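Slr0280 protein (Synechocystis sp., PDB 5H3K) is of unknown function but belongs to the phosphodiester glycosidase (NAGPA) family, which suggests that it may act on sugars held in phosphodiester linkage. Local coordinates at residues 248-253 / 257-262; 167-172 / 236-241; 177-182 / 186-191; 154-159 / 227-232. All coordinates share one frame; numbering follows the deposited sequence.

The four contacts map one beta-sandwich made of two four-stranded antiparallel sheets. Contact 1 is a hairpin at one side of the first sheet, contact 3 a hairpin in the second, and contacts 2 and 4 join one sheet to the other through side chains. Centres of contacts 2 and 4 lie about 4 Å apart; contact 2 is about 9 Å from both hairpins, whose own centres are about 12 Å apart. Along the chain, the segments of contacts 2 and 4 alternate, contact 3 is nested inside both, and contact 1 comes last. Strands distant in sequence therefore close a single hydrophobic core, well to one side of the chain's centre.

Contact 1: residues 248-253 / 257-262; sequences LQVSTL and FRLVID
V250 and L259 meet on the inner face of a beta hairpin, where V250 CG1 lies 3.6 Å from L259 CD1. L259 reaches it because its CG stands opposite the backbone N (chi1 -170°) and the branch then bends back toward strand 247-253. Beside this pair, L248 lays its two methyls against CG2 of I261. The other face has a different chemistry. There CD1 of L253 sits 3.7 Å above the guanidinium plane of R258, over its centre, while L253 CD1 also touches V260 CG2 at 3.8 Å. The guanidinium is held by its own turn: R258 NE and NH2 bond to the carbonyls of P256 and T254, so the hairpin loop itself sets the flat group that the leucine covers. Further along, one water gathers three polar groups, accepting from S251 OG (2.8 Å) and donating to Q249 O and to D262 OD2 (2.6 Å). The second oxygen of that carboxylate, OD1, forms a salt bridge with R166 on the adjoining strand. The backbones are joined by an antiparallel ladder, with paired bonds at Q249-D262, S251-V260 and L253-R258. The bond from Q249 N to D262 O is short at 2.7 Å and nearly straight, at 166°. The hairpin is thus mainly apolar toward the opposing sheet, apart from T252, whose OG1 bonds to F107 N; on the other face L253 and V260 share the surface with water-linked and charged groups, an arrangement consistent with partial access to solvent.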
loop_
_atom_site.group_PDB
_atom_site.type_symbol
_atom_site.label_atom_id
_atom_site.label_comp_id
_atom_site.label_asym_id
_atom_site.label_seq_id
_atom_site.Cartn_x
_atom_site.Cartn_y
_atom_site.Cartn_z
ATOM N N LEU A 248 14.910 -11.260 11.215
ATOM C CA LEU A 248 15.481 -10.710 12.438
ATOM C C LEU A 248 14.386 -10.132 13.319
ATOM O O LEU A 248 13.486 -9.455 12.836
ATOM C CB LEU A 248 16.489 -9.613 12.122
ATOM C CG LEU A 248 17.678 -10.008 11.262
ATOM C CD1 LEU A 248 18.645 -8.834 11.174
ATOM C CD2 LEU A 248 18.362 -11.237 11.862
ATOM N N GLN A 249 14.452 -10.417 14.611
ATOM C CA GLN A 249 13.623 -9.699 15.574
ATOM C C GLN A 249 14.570 -8.994 16.529
ATOM O O GLN A 249 15.343 -9.646 17.225
ATOM C CB GLN A 249 12.704 -10.657 16.332
ATOM C CG GLN A 249 11.929 -9.999 17.480
ATOM C CD GLN A 249 11.019 -10.980 18.214
ATOM O OE1 GLN A 249 10.634 -12.023 17.674
ATOM N NE2 GLN A 249 10.669 -10.643 19.451
ATOM N N VAL A 250 14.515 -7.665 16.549
ATOM C CA VAL A 250 15.478 -6.873 17.307
ATOM C C VAL A 250 14.814 -6.157 18.474
ATOM O O VAL A 250 13.735 -5.585 18.321
ATOM C CB VAL A 250 16.158 -5.825 16.406
ATOM C CG1 VAL A 250 17.283 -5.112 17.155
ATOM C CG2 VAL A 250 16.704 -6.488 15.163
ATOM N N SER A 251 15.464 -6.184 19.636
ATOM C CA SER A 251 14.935 -5.521 20.828
ATOM C C SER A 251 16.062 -4.943 21.675
ATOM O O SER A 251 17.244 -5.129 21.362
ATOM C CB SER A 251 14.119 -6.499 21.660
ATOM O OG SER A 251 14.901 -7.634 21.982
ATOM N N THR A 252 15.702 -4.240 22.748
ATOM C CA THR A 252 16.704 -3.600 23.594
ATOM C C THR A 252 16.616 -4.088 25.042
ATOM O O THR A 252 15.593 -4.635 25.462
ATOM C CB THR A 252 16.596 -2.065 23.557
ATOM O OG1 THR A 252 15.359 -1.655 24.156
ATOM C CG2 THR A 252 16.666 -1.555 22.121
ATOM N N LEU A 253 17.708 -3.908 25.784
ATOM C CA LEU A 253 17.770 -4.246 27.207
ATOM C C LEU A 253 18.624 -3.205 27.906
ATOM O O LEU A 253 19.326 -2.433 27.250
ATOM C CB LEU A 253 18.385 -5.631 27.411
ATOM C CG LEU A 253 17.578 -6.861 26.989
ATOM C CD1 LEU A 253 18.380 -8.140 27.183
ATOM C CD2 LEU A 253 16.262 -6.936 27.750
ATOM N N PHE A 257 23.156 -1.686 28.839
ATOM C CA PHE A 257 22.492 -1.392 27.569
ATOM C C PHE A 257 22.906 -2.447 26.535
ATOM O O PHE A 257 24.101 -2.725 26.371
ATOM C CB PHE A 257 22.919 -0.023 27.053
ATOM C CG PHE A 257 22.461 1.134 27.905
ATOM C CD1 PHE A 257 23.376 2.071 28.363
ATOM C CD2 PHE A 257 21.118 1.306 28.212
ATOM C CE1 PHE A 257 22.970 3.148 29.132
ATOM C CE2 PHE A 257 20.700 2.391 28.983
ATOM C CZ PHE A 257 21.627 3.309 29.446
ATOM N N ARG A 258 21.926 -3.029 25.844
ATOM C CA ARG A 258 22.197 -4.063 24.855
ATOM C C ARG A 258 21.212 -3.977 23.692
ATOM O O ARG A 258 20.015 -3.763 23.896
ATOM C CB ARG A 258 22.070 -5.450 25.496
ATOM C CG ARG A 258 23.254 -5.891 26.362
ATOM C CD ARG A 258 22.878 -7.073 27.239
ATOM N NE ARG A 258 22.089 -6.651 28.398
ATOM C CZ ARG A 258 21.474 -7.482 29.231
ATOM N NH1 ARG A 258 21.541 -8.790 29.032
ATOM N NH2 ARG A 258 20.781 -6.997 30.255
ATOM N N LEU A 259 21.713 -4.137 22.471
ATOM C CA LEU A 259 20.827 -4.371 21.342
ATOM C C LEU A 259 20.835 -5.873 21.109
ATOM O O LEU A 259 21.891 -6.474 20.900
ATOM C CB LEU A 259 21.291 -3.623 20.085
ATOM C CG LEU A 259 20.279 -3.613 18.929
ATOM C CD1 LEU A 259 19.066 -2.760 19.279
ATOM C CD2 LEU A 259 20.903 -3.141 17.622
ATOM N N VAL A 260 19.658 -6.488 21.174
ATOM C CA VAL A 260 19.546 -7.927 21.020
ATOM C C VAL A 260 18.996 -8.252 19.634
ATOM O O VAL A 260 17.901 -7.809 19.275
ATOM C CB VAL A 260 18.614 -8.511 22.089
ATOM C CG1 VAL A 260 18.533 -10.018 21.953
ATOM C CG2 VAL A 260 19.113 -8.137 23.467
ATOM N N ILE A 261 19.754 -9.012 18.852
ATOM C CA ILE A 261 19.319 -9.379 17.502
ATOM C C ILE A 261 19.036 -10.870 17.412
ATOM O O ILE A 261 19.954 -11.687 17.453
ATOM C CB ILE A 261 20.378 -9.012 16.452
ATOM C CG1 ILE A 261 20.689 -7.517 16.513
ATOM C CG2 ILE A 261 19.909 -9.409 15.056
ATOM C CD1 ILE A 261 21.994 -7.134 15.792
ATOM N N ASP A 262 17.764 -11.231 17.293
ATOM C CA ASP A 262 17.394 -12.637 17.224
ATOM C C ASP A 262 17.075 -13.036 15.778
ATOM O O ASP A 262 16.324 -12.344 15.085
ATOM C CB ASP A 262 16.195 -12.923 18.134
ATOM C CG ASP A 262 16.510 -12.720 19.605
ATOM O OD1 ASP A 262 17.640 -13.023 20.022
ATOM O OD2 ASP A 262 15.623 -12.262 20.352
HETATM O O HOH W 1 15.096 -9.761 20.114
#

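Contact 2: residues 167-172 / 236-241; sequences VVLELS and SKVHFQ
V167 and F240 meet across the interior of a beta-sandwich, with strand 164-171 contributed by one sheet and strand 235-241 by the other. The two strands run in nearly opposite directions, and no hydrogen bond links these segments; what joins them is purely apolar. V167, L169, V238 and F240 all direct their side chains into the interior, whereas the residues between them turn to the outer faces. V167 and F240 pass alongside each other, pointing opposite ways, the valine arriving at the rim of the ring and not over it. Its CG2 lies in the plane of the phenyl group. That methyl is available because V167 CG1 takes the place opposite the backbone N (chi1 177°), leaving CG2 opposite the carbonyl carbon. The second pair is arranged otherwise: L169 and V238 meet end to end, and L169 CD2 comes within 4.2 Å of V238 CG2. The nearest CA atoms, those of V167 and V238, are 9.8 Å apart, so the side chains alone bridge the sheets. Neighbours complete the packing. I190 touches both L169 and V238, Y227 touches V167 and V238, and CG2 of I261 rests against CZ of F240, so each residue of the quartet belongs to a wider buried cluster. The contact itself is slim, 128 Å² in all, and is one part of that cluster. At the ring rim, V167 CG2 lies 3.8 Å from F240 CE2 and 4.0 Å from F240 CZ.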
loop_
_atom_site.group_PDB
_atom_site.type_symbol
_atom_site.label_atom_id
_atom_site.label_comp_id
_atom_site.label_asym_id
_atom_site.label_seq_id
_atom_site.Cartn_x
_atom_site.Cartn_y
_atom_site.Cartn_z
ATOM N N VAL A 167 22.408 -12.508 18.471
ATOM C CA VAL A 167 23.603 -11.685 18.525
ATOM C C VAL A 167 23.323 -10.539 19.488
ATOM O O VAL A 167 22.280 -9.889 19.406
ATOM C CB VAL A 167 23.969 -11.123 17.137
ATOM C CG1 VAL A 167 25.173 -10.196 17.231
ATOM C CG2 VAL A 167 24.236 -12.264 16.167
ATOM N N VAL A 168 24.240 -10.299 20.415
ATOM C CA VAL A 168 24.045 -9.240 21.397
ATOM C C VAL A 168 25.137 -8.186 21.269
ATOM O O VAL A 168 26.331 -8.504 21.338
ATOM C CB VAL A 168 24.028 -9.804 22.840
ATOM C CG1 VAL A 168 23.959 -8.674 23.861
ATOM C CG2 VAL A 168 22.862 -10.773 23.022
ATOM N N LEU A 169 24.736 -6.938 21.045
ATOM C CA LEU A 169 25.685 -5.834 21.073
ATOM C C LEU A 169 25.554 -5.114 22.407
ATOM O O LEU A 169 24.524 -4.482 22.659
ATOM C CB LEU A 169 25.391 -4.826 19.964
ATOM C CG LEU A 169 25.792 -5.077 18.516
ATOM C CD1 LEU A 169 25.765 -6.531 18.151
ATOM C CD2 LEU A 169 24.823 -4.324 17.639
ATOM N N GLU A 170 26.582 -5.197 23.257
ATOM C CA GLU A 170 26.614 -4.372 24.466
ATOM C C GLU A 170 27.014 -2.946 24.105
ATOM O O GLU A 170 27.983 -2.727 23.368
ATOM C CB GLU A 170 27.564 -4.941 25.533
ATOM C CG GLU A 170 27.645 -4.034 26.778
ATOM C CD GLU A 170 28.428 -4.643 27.933
ATOM O OE1 GLU A 170 28.537 -5.888 27.996
ATOM O OE2 GLU A 170 28.922 -3.870 28.787
ATOM N N LEU A 171 26.251 -1.974 24.600
ATOM C CA LEU A 171 26.445 -0.579 24.224
ATOM C C LEU A 171 26.754 0.283 25.442
ATOM O O LEU A 171 26.322 -0.030 26.548
ATOM C CB LEU A 171 25.174 -0.045 23.573
ATOM C CG LEU A 171 24.643 -0.848 22.387
ATOM C CD1 LEU A 171 23.284 -0.300 21.954
ATOM C CD2 LEU A 171 25.654 -0.780 21.251
ATOM N N SER A 172 27.464 1.391 25.234
ATOM C CA SER A 172 27.763 2.318 26.327
ATOM C C SER A 172 26.585 3.240 26.646
ATOM O O SER A 172 26.446 3.721 27.778
ATOM C CB SER A 172 28.987 3.160 25.992
ATOM O OG SER A 172 28.723 3.997 24.889
ATOM N N SER A 236 27.568 1.995 12.893
ATOM C CA SER A 236 28.013 0.653 12.557
ATOM C C SER A 236 26.864 -0.103 11.910
ATOM O O SER A 236 25.687 0.193 12.153
ATOM C CB SER A 236 28.490 -0.074 13.814
ATOM O OG SER A 236 29.465 0.698 14.507
ATOM N N LYS A 237 27.202 -1.061 11.060
ATOM C CA LYS A 237 26.202 -1.931 10.457
ATOM C C LYS A 237 26.556 -3.374 10.743
ATOM O O LYS A 237 27.728 -3.749 10.690
ATOM C CB LYS A 237 26.134 -1.689 8.948
ATOM C CG LYS A 237 25.668 -0.290 8.595
ATOM C CD LYS A 237 25.446 -0.130 7.101
ATOM C CE LYS A 237 25.179 1.337 6.776
ATOM N NZ LYS A 237 24.694 1.535 5.389
ATOM N N VAL A 238 25.545 -4.180 11.054
ATOM C CA VAL A 238 25.749 -5.609 11.207
ATOM C C VAL A 238 25.032 -6.309 10.066
ATOM O O VAL A 238 23.795 -6.297 9.990
ATOM C CB VAL A 238 25.225 -6.127 12.550
ATOM C CG1 VAL A 238 25.648 -7.588 12.745
ATOM C CG2 VAL A 238 25.750 -5.269 13.703
ATOM N N HIS A 239 25.813 -6.906 9.170
ATOM C CA HIS A 239 25.296 -7.528 7.957
ATOM C C HIS A 239 25.081 -9.015 8.142
ATOM O O HIS A 239 26.019 -9.733 8.485
ATOM C CB HIS A 239 26.282 -7.313 6.818
ATOM C CG HIS A 239 26.457 -5.882 6.454
ATOM N ND1 HIS A 239 25.659 -5.254 5.515
ATOM C CD2 HIS A 239 27.309 -4.937 6.917
ATOM C CE1 HIS A 239 26.022 -3.992 5.409
ATOM N NE2 HIS A 239 27.019 -3.766 6.254
ATOM N N PHE A 240 23.854 -9.478 7.898
ATOM C CA PHE A 240 23.495 -10.880 8.116
ATOM C C PHE A 240 23.225 -11.630 6.829
ATOM O O PHE A 240 22.540 -11.128 5.927
ATOM C CB PHE A 240 22.232 -10.992 8.981
ATOM C CG PHE A 240 22.450 -10.647 10.428
ATOM C CD1 PHE A 240 22.400 -9.326 10.857
ATOM C CD2 PHE A 240 22.707 -11.645 11.359
ATOM C CE1 PHE A 240 22.610 -9.004 12.204
ATOM C CE2 PHE A 240 22.913 -11.335 12.710
ATOM C CZ PHE A 240 22.863 -10.015 13.132
ATOM N N GLN A 241 23.738 -12.854 6.773
ATOM C CA GLN A 241 23.320 -13.831 5.784
ATOM C C GLN A 241 22.506 -14.904 6.519
ATOM O O GLN A 241 23.035 -15.654 7.342
ATOM C CB GLN A 241 24.534 -14.454 5.101
ATOM C CG GLN A 241 24.178 -15.428 3.986
ATOM C CD GLN A 241 23.668 -14.720 2.737
ATOM O OE1 GLN A 241 24.145 -13.635 2.392
ATOM N NE2 GLN A 241 22.695 -15.328 2.058
#

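Contact 3: residues 177-182 / 186-191; sequences WQVSQA and AVVTIN
Q178 and T189 face each other as a hydrogen-bonded pair in the hairpin formed by strands 177-182 and 185-190. Q178 N donates a hydrogen bond to T189 O, and T189 N donates one to Q178 O, both at 2.9 Å. Two residues on, S180 N bonds to V187 O at 3.0 Å, while V187 N bonds back to S180 O. V187 O has further work: a water donates to it at 2.9 Å, and the same water lies 2.8 Å from T189 OG1, with only a weak link to Q178 O. V187 O thus accepts from both S180 N and the water. On the water's side of the sheet Q178 CG runs alongside T189 CB, 3.8 Å away. On the opposite face V179 CG2 touches V188 CG2 at 4.1 Å, and at the end of that face Q181 extends across A186 CB to bring NE2 to the carbonyls of R183 and Y246; its backbone N bonds to S594 OG. With CG of W177 wedged between its backbone N and carbonyl carbon (chi1 56°), the indole leads away from strand 185-190. It packs instead on V250, T252 and L259 of the opposing sheet. Along its other edge strand 185-190 bonds through A186, V188 and I190 to strand 235-241, so this hairpin forms one side of the second sheet, with strand 177-182 outermost.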
loop_
_atom_site.group_PDB
_atom_site.type_symbol
_atom_site.label_atom_id
_atom_site.label_comp_id
_atom_site.label_asym_id
_atom_site.label_seq_id
_atom_site.Cartn_x
_atom_site.Cartn_y
_atom_site.Cartn_z
ATOM N N TRP A 177 18.509 2.851 15.988
ATOM C CA TRP A 177 18.828 1.777 15.059
ATOM C C TRP A 177 17.665 1.498 14.116
ATOM O O TRP A 177 16.521 1.883 14.388
ATOM C CB TRP A 177 19.226 0.505 15.830
ATOM C CG TRP A 177 18.169 0.066 16.797
ATOM C CD1 TRP A 177 18.003 0.495 18.093
ATOM C CD2 TRP A 177 17.113 -0.868 16.542
ATOM N NE1 TRP A 177 16.911 -0.130 18.658
ATOM C CE2 TRP A 177 16.355 -0.965 17.735
ATOM C CE3 TRP A 177 16.744 -1.629 15.430
ATOM C CZ2 TRP A 177 15.238 -1.802 17.831
ATOM C CZ3 TRP A 177 15.631 -2.457 15.535
ATOM C CH2 TRP A 177 14.890 -2.532 16.727
ATOM N N GLN A 178 17.970 0.836 13.000
ATOM C CA GLN A 178 16.954 0.388 12.064
ATOM C C GLN A 178 17.381 -0.957 11.490
ATOM O O GLN A 178 18.552 -1.351 11.610
ATOM C CB GLN A 178 16.775 1.417 10.946
ATOM C CG GLN A 178 18.047 1.704 10.166
ATOM C CD GLN A 178 17.885 2.842 9.155
ATOM O OE1 GLN A 178 17.680 2.606 7.963
ATOM N NE2 GLN A 178 17.986 4.077 9.632
ATOM N N VAL A 179 16.434 -1.675 10.889
ATOM C CA VAL A 179 16.726 -2.983 10.314
ATOM C C VAL A 179 16.002 -3.139 8.983
ATOM O O VAL A 179 14.845 -2.756 8.860
ATOM C CB VAL A 179 16.389 -4.144 11.311
ATOM C CG1 VAL A 179 14.976 -4.006 11.870
ATOM C CG2 VAL A 179 16.599 -5.522 10.661
ATOM N N SER A 180 16.704 -3.661 7.975
ATOM C CA SER A 180 16.101 -3.943 6.668
ATOM C C SER A 180 16.462 -5.368 6.217
ATOM O O SER A 180 17.559 -5.844 6.495
ATOM C CB SER A 180 16.572 -2.907 5.641
ATOM O OG SER A 180 16.102 -3.220 4.332
ATOM N N GLN A 181 15.539 -6.049 5.541
ATOM C CA GLN A 181 15.804 -7.399 5.045
ATOM C C GLN A 181 15.247 -7.608 3.647
ATOM O O GLN A 181 14.106 -7.235 3.351
ATOM C CB GLN A 181 15.238 -8.464 5.987
ATOM C CG GLN A 181 15.478 -9.912 5.497
ATOM C CD GLN A 181 15.184 -10.954 6.556
ATOM O OE1 GLN A 181 14.797 -10.623 7.674
ATOM N NE2 GLN A 181 15.364 -12.222 6.208
ATOM N N ALA A 182 16.067 -8.189 2.779
ATOM C CA ALA A 182 15.624 -8.582 1.444
ATOM C C ALA A 182 15.999 -10.025 1.248
ATOM O O ALA A 182 17.183 -10.333 1.100
ATOM C CB ALA A 182 16.280 -7.712 0.363
ATOM N N ALA A 186 20.145 -9.429 5.429
ATOM C CA ALA A 186 19.564 -8.478 6.352
ATOM C C ALA A 186 20.656 -7.584 6.918
ATOM O O ALA A 186 21.819 -7.990 7.009
ATOM C CB ALA A 186 18.801 -9.208 7.467
ATOM N N VAL A 187 20.284 -6.365 7.297
ATOM C CA VAL A 187 21.245 -5.441 7.885
ATOM C C VAL A 187 20.639 -4.638 9.022
ATOM O O VAL A 187 19.527 -4.099 8.912
ATOM C CB VAL A 187 21.904 -4.522 6.832
ATOM C CG1 VAL A 187 20.843 -3.796 6.004
ATOM C CG2 VAL A 187 22.891 -3.528 7.493
ATOM N N VAL A 188 21.363 -4.597 10.128
ATOM C CA VAL A 188 21.004 -3.737 11.242
ATOM C C VAL A 188 21.944 -2.535 11.223
ATOM O O VAL A 188 23.169 -2.692 11.266
ATOM C CB VAL A 188 21.119 -4.498 12.596
ATOM C CG1 VAL A 188 20.859 -3.555 13.767
ATOM C CG2 VAL A 188 20.160 -5.671 12.642
ATOM N N THR A 189 21.385 -1.330 11.125
ATOM C CA THR A 189 22.196 -0.119 11.185
ATOM C C THR A 189 22.002 0.477 12.566
ATOM O O THR A 189 20.861 0.654 13.012
ATOM C CB THR A 189 21.782 0.914 10.114
ATOM O OG1 THR A 189 21.817 0.306 8.818
ATOM C CG2 THR A 189 22.718 2.118 10.120
ATOM N N ILE A 190 23.107 0.760 13.249
ATOM C CA ILE A 190 23.064 1.352 14.588
ATOM C C ILE A 190 23.912 2.616 14.639
ATOM O O ILE A 190 25.060 2.626 14.178
ATOM C CB ILE A 190 23.634 0.403 15.649
ATOM C CG1 ILE A 190 23.064 -0.997 15.491
ATOM C CG2 ILE A 190 23.373 0.944 17.055
ATOM C CD1 ILE A 190 24.137 -2.024 15.246
ATOM N N ASN A 191 23.356 3.682 15.203
ATOM C CA ASN A 191 24.110 4.911 15.378
ATOM C C ASN A 191 24.977 4.793 16.632
ATOM O O ASN A 191 24.766 5.501 17.619
ATOM C CB ASN A 191 23.175 6.127 15.457
ATOM C CG ASN A 191 23.934 7.459 15.625
ATOM O OD1 ASN A 191 23.428 8.397 16.250
ATOM N ND2 ASN A 191 25.148 7.540 15.071
HETATM O O HOH W 2 19.564 -1.249 8.299
#

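Contact 4: residues 154-159 / 227-232; sequences LTVRDG and YRLERS
D158 and Y227 supply the polar part of this contact, which joins the outermost strands of the two sheets at one margin of the sandwich. The phenol OH donates to D158 OD1 at 2.8 Å, using that oxygen's anti lone pair, directed away from OD2. The oxygen lies in the plane of the ring at its edge, while the carboxylate plane is turned 83° from the ring plane. Both groups reach the meeting point through the same choice of first torsion, near 70°, with CG lodged between the backbone N and the carbonyl carbon. The apolar part sits alongside. V156 and Y227 overlap flank to flank with their ends pointing opposite ways, V156 CG1 lying 3.9 Å from Y227 CE2 and approaching the ring obliquely; V156 CG2 meets L229 CD2 at 4.2 Å. Cationic groups form a third class, each within its own strand. R157 NH1 bonds to V156 O at 2.9 Å from well above the carbonyl plane, and its guanidinium rests with one face on T155 CB. On the other strand, the R231 guanidinium has L229 CD2 over one face, 4.3 Å above the plane. The axes of the two short segments, antiparallel, come within 10.7 Å at their closest. V156 packs on V167 and L169 of strand 164-171, and Y227 and L229 pack on V238 of strand 235-241, so the contact closes the sandwich along one margin, just outside its buried core.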
loop_
_atom_site.group_PDB
_atom_site.type_symbol
_atom_site.label_atom_id
_atom_site.label_comp_id
_atom_site.label_asym_id
_atom_site.label_seq_id
_atom_site.Cartn_x
_atom_site.Cartn_y
_atom_site.Cartn_z
ATOM N N LEU A 154 30.536 -1.986 22.775
ATOM C CA LEU A 154 31.628 -2.449 23.640
ATOM C C LEU A 154 32.022 -3.901 23.374
ATOM O O LEU A 154 33.207 -4.232 23.331
ATOM C CB LEU A 154 31.251 -2.248 25.110
ATOM C CG LEU A 154 30.819 -0.815 25.441
ATOM C CD1 LEU A 154 30.261 -0.712 26.859
ATOM C CD2 LEU A 154 31.973 0.159 25.230
ATOM N N THR A 155 31.030 -4.771 23.205
ATOM C CA THR A 155 31.288 -6.165 22.854
ATOM C C THR A 155 30.228 -6.673 21.883
ATOM O O THR A 155 29.130 -6.121 21.808
ATOM C CB THR A 155 31.280 -7.090 24.096
ATOM O OG1 THR A 155 30.007 -7.003 24.742
ATOM C CG2 THR A 155 32.368 -6.699 25.091
ATOM N N VAL A 156 30.565 -7.728 21.149
ATOM C CA VAL A 156 29.604 -8.433 20.317
ATOM C C VAL A 156 29.696 -9.913 20.675
ATOM O O VAL A 156 30.775 -10.499 20.606
ATOM C CB VAL A 156 29.882 -8.232 18.812
ATOM C CG1 VAL A 156 28.846 -8.968 17.982
ATOM C CG2 VAL A 156 29.882 -6.761 18.458
ATOM N N ARG A 157 28.582 -10.497 21.115
ATOM C CA ARG A 157 28.541 -11.910 21.504
ATOM C C ARG A 157 27.413 -12.599 20.756
ATOM O O ARG A 157 26.419 -11.954 20.429
ATOM C CB ARG A 157 28.305 -12.043 23.016
ATOM C CG ARG A 157 29.378 -11.381 23.889
ATOM C CD ARG A 157 30.700 -12.145 23.823
ATOM N NE ARG A 157 31.773 -11.467 24.551
ATOM C CZ ARG A 157 32.737 -10.754 23.974
ATOM N NH1 ARG A 157 32.780 -10.627 22.651
ATOM N NH2 ARG A 157 33.671 -10.174 24.721
ATOM N N ASP A 158 27.550 -13.895 20.476
ATOM C CA ASP A 158 26.451 -14.638 19.851
ATOM C C ASP A 158 26.265 -16.014 20.479
ATOM O O ASP A 158 27.161 -16.505 21.151
ATOM C CB ASP A 158 26.633 -14.748 18.325
ATOM C CG ASP A 158 27.800 -15.648 17.920
ATOM O OD1 ASP A 158 28.817 -15.115 17.422
ATOM O OD2 ASP A 158 27.694 -16.886 18.070
ATOM N N GLY A 159 25.101 -16.624 20.272
ATOM C CA GLY A 159 24.821 -17.946 20.820
ATOM C C GLY A 159 23.581 -18.597 20.228
ATOM O O GLY A 159 22.674 -17.904 19.757
ATOM N N TYR A 227 27.325 -13.379 10.116
ATOM C CA TYR A 227 27.183 -11.941 10.217
ATOM C C TYR A 227 28.542 -11.262 10.253
ATOM O O TYR A 227 29.549 -11.886 10.592
ATOM C CB TYR A 227 26.345 -11.562 11.435
ATOM C CG TYR A 227 27.025 -11.820 12.769
ATOM C CD1 TYR A 227 26.980 -13.078 13.362
ATOM C CD2 TYR A 227 27.696 -10.804 13.434
ATOM C CE1 TYR A 227 27.588 -13.316 14.585
ATOM C CE2 TYR A 227 28.309 -11.033 14.662
ATOM C CZ TYR A 227 28.248 -12.294 15.226
ATOM O OH TYR A 227 28.850 -12.530 16.444
ATOM N N ARG A 228 28.562 -9.983 9.907
ATOM C CA ARG A 228 29.812 -9.258 9.751
ATOM C C ARG A 228 29.569 -7.804 10.064
ATOM O O ARG A 228 28.568 -7.218 9.624
ATOM C CB ARG A 228 30.306 -9.387 8.309
ATOM C CG ARG A 228 31.738 -8.940 8.079
ATOM C CD ARG A 228 32.177 -9.425 6.710
ATOM N NE ARG A 228 33.613 -9.289 6.480
ATOM C CZ ARG A 228 34.485 -10.274 6.658
ATOM N NH1 ARG A 228 34.060 -11.466 7.076
ATOM N NH2 ARG A 228 35.774 -10.068 6.414
ATOM N N LEU A 229 30.494 -7.222 10.817
ATOM C CA LEU A 229 30.410 -5.832 11.227
ATOM C C LEU A 229 31.028 -4.930 10.161
ATOM O O LEU A 229 32.100 -5.231 9.636
ATOM C CB LEU A 229 31.157 -5.678 12.556
ATOM C CG LEU A 229 30.906 -4.496 13.491
ATOM C CD1 LEU A 229 29.465 -4.053 13.411
ATOM C CD2 LEU A 229 31.244 -4.891 14.923
ATOM N N GLU A 230 30.348 -3.831 9.833
ATOM C CA GLU A 230 30.939 -2.779 9.003
ATOM C C GLU A 230 30.965 -1.480 9.793
ATOM O O GLU A 230 29.929 -1.019 10.294
ATOM C CB GLU A 230 30.151 -2.557 7.709
ATOM C CG GLU A 230 30.701 -1.398 6.858
ATOM C CD GLU A 230 29.721 -0.892 5.802
ATOM O OE1 GLU A 230 28.553 -1.346 5.789
ATOM O OE2 GLU A 230 30.105 -0.021 4.985
ATOM N N ARG A 231 32.146 -0.885 9.907
ATOM C CA ARG A 231 32.275 0.402 10.574
ATOM C C ARG A 231 31.872 1.500 9.600
ATOM O O ARG A 231 32.227 1.454 8.414
ATOM C CB ARG A 231 33.710 0.623 11.066
ATOM C CG ARG A 231 34.028 -0.029 12.404
ATOM C CD ARG A 231 34.260 -1.527 12.283
ATOM N NE ARG A 231 34.713 -2.119 13.541
ATOM C CZ ARG A 231 35.097 -3.385 13.679
ATOM N NH1 ARG A 231 35.101 -4.195 12.631
ATOM N NH2 ARG A 231 35.491 -3.840 14.862
ATOM N N SER A 232 31.112 2.473 10.092
ATOM C CA SER A 232 30.676 3.590 9.265
ATOM C C SER A 232 30.792 4.894 10.051
ATOM O O SER A 232 29.790 5.572 10.294
ATOM C CB SER A 232 29.232 3.375 8.795
ATOM O OG SER A 232 28.931 4.169 7.656
#